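Local coordinates for protein concanavalin B (Canavalia ensiformis, PDB 6CAF) that may act as a carbohydrate-binding seed protein, built on the chitinase-like fold of glycosyl hydrolase family 18, at residues 163-175 / 196-208. Sequence-based numbering, arbitrary orientation. Where two conformers were deposited one is given.
Sequences NWDNLLEELYQIK and YLDNAIQTRHFDY
H205 is met by helix 164-175 on a face and at an edge, a compact example of how a loop imidazole is fixed in orientation. The Y172 ring lies flat over one face in an offset stack, planes 8° apart, with H205 ND1 above the centre of the phenol ring. At the edge, in one of the two conformers of E169, H205 NE2 donates to E169 OE1 (2.8 Å), close to the imidazole plane but from above that of the carboxylate; the acidic partner would be expected to stabilise a protonated histidine.

Beside this pair, L168 CG stands anti to the backbone N (chi1 177°), which carries CD2 over the F206 ring face, 3.6 Å from its centroid, while CG meets H205 CB. T203 shapes the loop, its OG1 bonding A200 O and accepting from H205 N in an ST turn. Toward the N-terminal end of the helix, D165 CB packs on the A200 backbone. At the other end, the extended K175 forms a long salt bridge, NZ to D207 OD2 (3.4 Å), reinforced by two bridging waters; K175 NZ also donates to F182 O, and D207 OD2 accepts from L184 N.

Helices 164-175 and 198-202 run 30° apart, with axes 8.1 Å from each other, on the outside of the TIM barrel. L168 and F206 reach strands 150-154 and 183-186 beneath, while E170 and I174 face helix 120-135.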
ATOM      1  N   ASN A 163       7.462  13.915 -11.431  1.00 12.85           N
ATOM      2  CA  ASN A 163       6.127  13.691 -11.950  1.00 12.20           C
ATOM      3  C   ASN A 163       5.213  12.787 -11.123  1.00 11.49           C
ATOM      4  O   ASN A 163       4.060  12.636 -11.471  1.00 12.13           O
ATOM      5  CB  ASN A 163       6.159  13.253 -13.413  1.00 13.02           C
ATOM      6  CG  ASN A 163       6.736  14.332 -14.291  1.00 14.53           C
ATOM      7  OD1 ASN A 163       6.182  15.421 -14.358  1.00 17.88           O
ATOM      8  ND2 ASN A 163       7.887  14.076 -14.879  1.00 15.96           N
ATOM      9  N   TRP A 164       5.685  12.267  -9.986  1.00 11.67           N
ATOM     10  CA  TRP A 164       4.780  11.531  -9.098  1.00 11.28           C
ATOM     11  C   TRP A 164       3.784  12.476  -8.445  1.00 10.77           C
ATOM     12  O   TRP A 164       2.614  12.117  -8.225  1.00 12.00           O
ATOM     13  CB  TRP A 164       5.584  10.742  -8.041  1.00 11.52           C
ATOM     14  CG  TRP A 164       6.489   9.760  -8.688  1.00 11.93           C
ATOM     15  CD1 TRP A 164       7.835   9.835  -8.765  1.00 13.85           C
ATOM     16  CD2 TRP A 164       6.100   8.627  -9.463  1.00 12.01           C
ATOM     17  NE1 TRP A 164       8.311   8.824  -9.535  1.00 13.59           N
ATOM     18  CE2 TRP A 164       7.261   8.072  -9.992  1.00 12.51           C
ATOM     19  CE3 TRP A 164       4.861   8.024  -9.772  1.00 12.66           C
ATOM     20  CZ2 TRP A 164       7.236   6.932 -10.799  1.00 13.01           C
ATOM     21  CZ3 TRP A 164       4.838   6.916 -10.557  1.00 13.30           C
ATOM     22  CH2 TRP A 164       6.021   6.388 -11.072  1.00 13.62           C
ATOM     23  N   ASP A 165       4.233  13.689  -8.134  1.00 11.55           N
ATOM     24  CA  ASP A 165       3.335  14.722  -7.691  1.00 12.09           C
ATOM     25  C   ASP A 165       2.297  15.042  -8.743  1.00 11.40           C
ATOM     26  O   ASP A 165       1.114  15.153  -8.423  1.00 12.21           O
ATOM     27  CB  ASP A 165       4.065  15.992  -7.186  1.00 13.41           C
ATOM     28  CG  ASP A 165       5.025  16.596  -8.180  1.00 14.55           C
ATOM     29  OD1 ASP A 165       5.375  16.003  -9.219  1.00 15.20           O
ATOM     30  OD2 ASP A 165       5.475  17.715  -7.876  1.00 20.52           O
ATOM     31  N   ASN A 166       2.689  15.143  -9.993  1.00 11.33           N
ATOM     32  CA  ASN A 166       1.729  15.408 -11.050  0.50 11.44           C
ATOM     33  C   ASN A 166       0.714  14.263 -11.194  1.00 11.72           C
ATOM     34  O   ASN A 166      -0.471  14.505 -11.382  1.00 12.53           O
ATOM     35  CB  ASN A 166       2.459  15.677 -12.372  0.50 12.01           C
ATOM     36  CG  ASN A 166       3.191  16.993 -12.355  0.50 13.61           C
ATOM     37  OD1 ASN A 166       2.685  17.966 -11.778  0.50 16.94           O
ATOM     38  ND2 ASN A 166       4.385  17.039 -12.967  0.50 15.71           N
ATOM     39  N   LEU A 167       1.181  13.024 -11.102  1.00 10.72           N
ATOM     40  CA  LEU A 167       0.258  11.890 -11.207  1.00 10.49           C
ATOM     41  C   LEU A 167      -0.787  11.960 -10.106  1.00 10.43           C
ATOM     42  O   LEU A 167      -2.000  11.753 -10.322  1.00 11.54           O
ATOM     43  CB  LEU A 167       1.038  10.588 -11.174  1.00 10.94           C
ATOM     44  CG  LEU A 167       0.183   9.324 -11.245  1.00 10.86           C
ATOM     45  CD1 LEU A 167      -0.679   9.250 -12.479  1.00 12.20           C
ATOM     46  CD2 LEU A 167       1.060   8.080 -11.131  1.00 12.15           C
ATOM     47  N   LEU A 168      -0.313  12.194  -8.881  1.00 10.47           N
ATOM     48  CA  LEU A 168      -1.205  12.326  -7.759  1.00 10.55           C
ATOM     49  C   LEU A 168      -2.194  13.481  -7.955  1.00 10.47           C
ATOM     50  O   LEU A 168      -3.402  13.315  -7.719  1.00 11.62           O
ATOM     51  CB  LEU A 168      -0.388  12.530  -6.486  1.00 11.04           C
ATOM     52  CG  LEU A 168      -1.206  12.759  -5.234  1.00 12.05           C
ATOM     53  CD1 LEU A 168      -2.160  11.613  -4.942  1.00 12.96           C
ATOM     54  CD2 LEU A 168      -0.259  13.030  -4.065  1.00 12.60           C
ATOM     55  N   GLU A 169      -1.691  14.644  -8.391  1.00 10.89           N
ATOM     56  CA  GLU A 169      -2.530  15.795  -8.651  0.50 11.02           C
ATOM     57  C   GLU A 169      -3.625  15.473  -9.660  1.00 11.62           C
ATOM     58  O   GLU A 169      -4.793  15.851  -9.494  1.00 12.45           O
ATOM     59  CB  GLU A 169      -1.667  16.922  -9.190  0.50 10.70           C
ATOM     60  CG  GLU A 169      -2.455  18.149  -9.619  0.50 15.47           C
ATOM     61  CD  GLU A 169      -3.140  18.852  -8.476  0.50 17.09           C
ATOM     62  OE1 GLU A 169      -2.580  18.802  -7.374  0.50 18.19           O
ATOM     63  OE2 GLU A 169      -4.207  19.462  -8.699  0.50 33.39           O
ATOM     64  N   GLU A 170      -3.247  14.787 -10.727  1.00 10.97           N
ATOM     65  CA  GLU A 170      -4.209  14.486 -11.763  1.00 11.28           C
ATOM     66  C   GLU A 170      -5.279  13.501 -11.287  1.00 10.91           C
ATOM     67  O   GLU A 170      -6.461  13.642 -11.601  1.00 11.99           O
ATOM     68  CB  GLU A 170      -3.525  13.997 -13.048  1.00 12.20           C
ATOM     69  CG  GLU A 170      -2.603  15.024 -13.686  1.00 12.90           C
ATOM     70  CD  GLU A 170      -3.190  16.334 -14.156  1.00 16.77           C
ATOM     71  OE1 GLU A 170      -4.411  16.529 -14.141  1.00 16.06           O
ATOM     72  OE2 GLU A 170      -2.366  17.194 -14.571  1.00 19.83           O
ATOM     73  N   LEU A 171      -4.865  12.499 -10.506  1.00 10.39           N
ATOM     74  CA  LEU A 171      -5.839  11.589  -9.931  1.00 10.63           C
ATOM     75  C   LEU A 171      -6.769  12.322  -8.953  1.00 11.02           C
ATOM     76  O   LEU A 171      -7.978  12.076  -8.937  1.00 12.36           O
ATOM     77  CB  LEU A 171      -5.146  10.411  -9.237  1.00 10.68           C
ATOM     78  CG  LEU A 171      -4.615   9.353 -10.152  1.00 11.57           C
ATOM     79  CD1 LEU A 171      -3.624   8.460  -9.415  1.00 12.30           C
ATOM     80  CD2 LEU A 171      -5.726   8.515 -10.746  1.00 12.58           C
ATOM     81  N   TYR A 172      -6.187  13.188  -8.140  1.00 10.99           N
ATOM     82  CA  TYR A 172      -6.963  13.937  -7.198  1.00 12.19           C
ATOM     83  C   TYR A 172      -8.017  14.821  -7.892  1.00 12.97           C
ATOM     84  O   TYR A 172      -9.169  14.917  -7.477  1.00 14.50           O
ATOM     85  CB  TYR A 172      -6.024  14.784  -6.351  1.00 13.92           C
ATOM     86  CG  TYR A 172      -6.796  15.413  -5.247  1.00 18.27           C
ATOM     87  CD1 TYR A 172      -7.097  14.686  -4.082  1.00 22.79           C
ATOM     88  CD2 TYR A 172      -7.238  16.645  -5.350  1.00 25.02           C
ATOM     89  CE1 TYR A 172      -7.867  15.224  -3.084  1.00 23.68           C
ATOM     90  CE2 TYR A 172      -8.018  17.234  -4.338  1.00 24.13           C
ATOM     91  CZ  TYR A 172      -8.309  16.504  -3.209  1.00 27.13           C
ATOM     92  OH  TYR A 172      -9.069  16.978  -2.171  1.00 30.42           O
ATOM     93  N   GLN A 173      -7.622  15.428  -9.002  1.00 12.02           N
ATOM     94  CA  GLN A 173      -8.547  16.272  -9.741  0.50 12.94           C
ATOM     95  C   GLN A 173      -9.683  15.455 -10.354  1.00 13.46           C
ATOM     96  O   GLN A 173     -10.838  15.891 -10.356  1.00 15.25           O
ATOM     97  CB  GLN A 173      -7.817  17.094 -10.804  0.50 14.96           C
ATOM     98  CG  GLN A 173      -6.917  18.177 -10.226  0.50 17.79           C
ATOM     99  CD  GLN A 173      -7.688  19.194  -9.420  0.50 27.61           C
ATOM    100  OE1 GLN A 173      -8.821  19.524  -9.760  0.50 29.05           O
ATOM    101  NE2 GLN A 173      -7.088  19.684  -8.338  0.50 34.76           N
ATOM    102  N   ILE A 174      -9.376  14.278 -10.866  1.00 12.73           N
ATOM    103  CA  ILE A 174     -10.379  13.384 -11.433  1.00 13.34           C
ATOM    104  C   ILE A 174     -11.400  13.017 -10.341  1.00 13.44           C
ATOM    105  O   ILE A 174     -12.598  12.904 -10.620  1.00 14.80           O
ATOM    106  CB  ILE A 174      -9.712  12.128 -12.076  1.00 14.25           C
ATOM    107  CG1 ILE A 174      -9.043  12.490 -13.391  1.00 14.00           C
ATOM    108  CG2 ILE A 174     -10.739  11.015 -12.286  1.00 17.79           C
ATOM    109  CD1 ILE A 174      -8.053  11.416 -13.853  1.00 16.11           C
ATOM    110  N   LYS A 175     -10.924  12.766  -9.131  1.00 15.05           N
ATOM    111  CA  LYS A 175     -11.805  12.402  -8.080  1.00 16.68           C
ATOM    112  C   LYS A 175     -12.811  13.523  -7.876  1.00 18.62           C
ATOM    113  O   LYS A 175     -13.993  13.265  -7.664  1.00 18.92           O
ATOM    114  CB  LYS A 175     -10.953  12.133  -6.827  1.00 20.37           C
ATOM    115  CG  LYS A 175     -11.672  11.844  -5.551  1.00 26.20           C
ATOM    116  CD  LYS A 175     -10.562  11.504  -4.525  1.00 31.89           C
ATOM    117  CE  LYS A 175     -10.936  11.655  -3.076  1.00 64.48           C
ATOM    118  NZ  LYS A 175      -9.987  10.766  -2.318  1.00 70.68           N
ATOM    119  N   TYR A 196      11.731   9.913  -3.410  1.00 15.04           N
ATOM    120  CA  TYR A 196      10.855   9.835  -4.563  1.00 14.54           C
ATOM    121  C   TYR A 196       9.501  10.479  -4.376  1.00 13.21           C
ATOM    122  O   TYR A 196       8.939  11.027  -5.326  1.00 16.06           O
ATOM    123  CB  TYR A 196      10.674   8.380  -5.003  1.00 15.95           C
ATOM    124  CG  TYR A 196      11.961   7.709  -5.298  1.00 17.44           C
ATOM    125  CD1 TYR A 196      12.755   8.144  -6.342  1.00 20.89           C
ATOM    126  CD2 TYR A 196      12.381   6.607  -4.563  1.00 19.64           C
ATOM    127  CE1 TYR A 196      13.968   7.531  -6.625  1.00 24.81           C
ATOM    128  CE2 TYR A 196      13.587   5.983  -4.830  1.00 26.17           C
ATOM    129  CZ  TYR A 196      14.374   6.448  -5.871  1.00 29.00           C
ATOM    130  OH  TYR A 196      15.551   5.825  -6.180  1.00 36.37           O
ATOM    131  N   LEU A 197       8.972  10.396  -3.151  1.00 11.62           N
ATOM    132  CA  LEU A 197       7.604  10.768  -2.895  1.00 10.96           C
ATOM    133  C   LEU A 197       7.445  12.051  -2.101  1.00 12.13           C
ATOM    134  O   LEU A 197       6.306  12.443  -1.837  1.00 12.98           O
ATOM    135  CB  LEU A 197       6.885   9.622  -2.180  1.00 12.39           C
ATOM    136  CG  LEU A 197       6.514   8.434  -3.066  1.00 12.43           C
ATOM    137  CD1 LEU A 197       6.154   7.229  -2.208  1.00 15.11           C
ATOM    138  CD2 LEU A 197       5.386   8.825  -3.995  1.00 17.25           C
ATOM    139  N   ASP A 198       8.517  12.736  -1.709  1.00 11.67           N
ATOM    140  CA  ASP A 198       8.313  13.907  -0.867  1.00 12.45           C
ATOM    141  C   ASP A 198       7.423  14.961  -1.515  1.00 12.32           C
ATOM    142  O   ASP A 198       6.519  15.490  -0.874  1.00 13.47           O
ATOM    143  CB  ASP A 198       9.600  14.547  -0.380  1.00 14.45           C
ATOM    144  CG  ASP A 198       9.359  15.520   0.791  1.00 15.85           C
ATOM    145  OD1 ASP A 198       8.744  15.126   1.793  1.00 19.48           O
ATOM    146  OD2 ASP A 198       9.776  16.680   0.678  1.00 19.37           O
ATOM    147  N   ASN A 199       7.694  15.309  -2.775  1.00 12.33           N
ATOM    148  CA  ASN A 199       6.861  16.341  -3.405  1.00 13.49           C
ATOM    149  C   ASN A 199       5.400  15.888  -3.461  1.00 13.25           C
ATOM    150  O   ASN A 199       4.479  16.681  -3.205  1.00 14.03           O
ATOM    151  CB  ASN A 199       7.342  16.692  -4.804  1.00 15.40           C
ATOM    152  CG  ASN A 199       8.556  17.549  -4.798  1.00 22.28           C
ATOM    153  OD1 ASN A 199       8.897  18.177  -3.819  1.00 27.14           O
ATOM    154  ND2 ASN A 199       9.166  17.646  -5.949  1.00 32.92           N
ATOM    155  N   ALA A 200       5.170  14.625  -3.813  1.00 11.66           N
ATOM    156  CA  ALA A 200       3.793  14.139  -3.818  1.00 11.68           C
ATOM    157  C   ALA A 200       3.167  14.238  -2.424  1.00 10.78           C
ATOM    158  O   ALA A 200       2.018  14.678  -2.275  1.00 12.16           O
ATOM    159  CB  ALA A 200       3.747  12.720  -4.356  1.00 11.81           C
ATOM    160  N   ILE A 201       3.891  13.815  -1.403  1.00 10.80           N
ATOM    161  CA  ILE A 201       3.327  13.833  -0.064  1.00 11.03           C
ATOM    162  C   ILE A 201       3.033  15.267   0.388  1.00 11.87           C
ATOM    163  O   ILE A 201       2.016  15.510   1.054  1.00 12.78           O
ATOM    164  CB  ILE A 201       4.219  13.070   0.914  1.00 12.00           C
ATOM    165  CG1 ILE A 201       4.207  11.602   0.524  1.00 12.62           C
ATOM    166  CG2 ILE A 201       3.713  13.254   2.332  1.00 14.33           C
ATOM    167  CD1 ILE A 201       5.247  10.758   1.248  1.00 14.88           C
ATOM    168  N   GLN A 202       3.863  16.202  -0.025  1.00 12.40           N
ATOM    169  CA  GLN A 202       3.672  17.594   0.353  1.00 14.06           C
ATOM    170  C   GLN A 202       2.443  18.227  -0.291  1.00 14.25           C
ATOM    171  O   GLN A 202       2.020  19.291   0.159  1.00 16.90           O
ATOM    172  CB  GLN A 202       4.922  18.394   0.055  1.00 16.36           C
ATOM    173  CG  GLN A 202       6.067  18.066   1.016  1.00 19.55           C
ATOM    174  CD  GLN A 202       5.722  18.413   2.452  1.00 36.49           C
ATOM    175  OE1 GLN A 202       5.408  19.553   2.738  1.00 66.46           O
ATOM    176  NE2 GLN A 202       5.756  17.427   3.346  1.00 41.45           N
ATOM    177  N   THR A 203       1.835  17.583  -1.298  1.00 13.32           N
ATOM    178  CA  THR A 203       0.561  18.097  -1.856  1.00 13.67           C
ATOM    179  C   THR A 203      -0.612  17.944  -0.878  1.00 13.50           C
ATOM    180  O   THR A 203      -1.664  18.547  -1.089  1.00 15.28           O
ATOM    181  CB  THR A 203       0.134  17.370  -3.146  1.00 14.09           C
ATOM    182  OG1 THR A 203      -0.251  16.031  -2.845  1.00 13.89           O
ATOM    183  CG2 THR A 203       1.180  17.435  -4.238  1.00 15.34           C
ATOM    184  N   ARG A 204      -0.460  17.069   0.108  1.00 13.03           N
ATOM    185  CA  ARG A 204      -1.534  16.747   1.051  1.00 12.98           C
ATOM    186  C   ARG A 204      -2.695  15.996   0.428  1.00 13.13           C
ATOM    187  O   ARG A 204      -3.743  15.841   1.072  1.00 15.31           O
ATOM    188  CB  ARG A 204      -2.010  17.987   1.822  1.00 13.66           C
ATOM    189  CG  ARG A 204      -0.850  18.766   2.388  1.00 14.34           C
ATOM    190  CD  ARG A 204      -1.286  19.929   3.254  1.00 15.74           C
ATOM    191  NE  ARG A 204      -0.102  20.643   3.729  1.00 16.88           N
ATOM    192  CZ  ARG A 204      -0.106  21.689   4.521  1.00 18.21           C
ATOM    193  NH1 ARG A 204      -1.230  22.140   5.008  1.00 19.09           N
ATOM    194  NH2 ARG A 204       1.037  22.286   4.801  1.00 20.07           N
ATOM    195  N   HIS A 205      -2.509  15.455  -0.781  1.00 12.52           N
ATOM    196  CA  HIS A 205      -3.604  14.748  -1.429  1.00 14.15           C
ATOM    197  C   HIS A 205      -3.727  13.300  -1.051  1.00 13.80           C
ATOM    198  O   HIS A 205      -4.782  12.723  -1.278  1.00 15.58           O
ATOM    199  CB  HIS A 205      -3.515  14.740  -2.959  1.00 13.62           C
ATOM    200  CG  HIS A 205      -3.581  16.057  -3.609  1.00 15.04           C
ATOM    201  ND1 HIS A 205      -4.388  17.058  -3.165  1.00 17.68           N
ATOM    202  CD2 HIS A 205      -2.951  16.534  -4.709  1.00 17.72           C
ATOM    203  CE1 HIS A 205      -4.258  18.108  -3.946  1.00 18.94           C
ATOM    204  NE2 HIS A 205      -3.434  17.796  -4.932  1.00 19.51           N
ATOM    205  N   PHE A 206      -2.689  12.693  -0.477  1.00 12.11           N
ATOM    206  CA  PHE A 206      -2.831  11.314  -0.075  1.00 11.44           C
ATOM    207  C   PHE A 206      -3.770  11.190   1.120  1.00 11.21           C
ATOM    208  O   PHE A 206      -3.649  11.906   2.107  1.00 13.44           O
ATOM    209  CB  PHE A 206      -1.503  10.654   0.279  1.00 11.15           C
ATOM    210  CG  PHE A 206      -0.574  10.428  -0.885  1.00 10.74           C
ATOM    211  CD1 PHE A 206      -0.928   9.570  -1.908  1.00 11.41           C
ATOM    212  CD2 PHE A 206       0.667  11.044  -0.944  1.00 11.43           C
ATOM    213  CE1 PHE A 206      -0.065   9.318  -2.950  1.00 12.00           C
ATOM    214  CE2 PHE A 206       1.523  10.796  -2.002  1.00 11.56           C
ATOM    215  CZ  PHE A 206       1.163   9.926  -2.994  1.00 11.63           C
ATOM    216  N   ASP A 207      -4.670  10.222   1.024  1.00 10.73           N
ATOM    217  CA  ASP A 207      -5.487   9.821   2.153  1.00 11.64           C
ATOM    218  C   ASP A 207      -4.711   9.074   3.230  1.00 11.98           C
ATOM    219  O   ASP A 207      -4.973   9.255   4.429  1.00 13.35           O
ATOM    220  CB  ASP A 207      -6.668   8.963   1.682  1.00 12.35           C
ATOM    221  CG  ASP A 207      -7.590   9.715   0.741  1.00 13.81           C
ATOM    222  OD1 ASP A 207      -8.393  10.499   1.301  1.00 17.98           O
ATOM    223  OD2 ASP A 207      -7.488   9.497  -0.477  1.00 14.39           O
ATOM    224  N   TYR A 208      -3.795   8.211   2.797  1.00 11.31           N
ATOM    225  CA  TYR A 208      -3.078   7.344   3.708  1.00 11.39           C
ATOM    226  C   TYR A 208      -1.611   7.301   3.319  1.00 10.52           C
ATOM    227  O   TYR A 208      -1.288   7.252   2.120  1.00 11.48           O
ATOM    228  CB  TYR A 208      -3.578   5.914   3.626  1.00 13.00           C
ATOM    229  CG  TYR A 208      -5.008   5.661   3.946  1.00 14.62           C
ATOM    230  CD1 TYR A 208      -5.630   6.265   5.006  1.00 18.75           C
ATOM    231  CD2 TYR A 208      -5.706   4.688   3.234  1.00 17.95           C
ATOM    232  CE1 TYR A 208      -6.963   5.969   5.325  1.00 23.69           C
ATOM    233  CE2 TYR A 208      -7.002   4.331   3.566  1.00 20.28           C
ATOM    234  CZ  TYR A 208      -7.653   5.008   4.590  1.00 23.60           C
ATOM    235  OH  TYR A 208      -8.953   4.627   4.880  1.00 32.00           O
TER
HETATM  236  O   HOH W   1      -7.311  11.878  -1.819  1.00 24.35           O
HETATM  237  O   HOH W   2     -10.735  11.067   0.195  1.00 36.24           O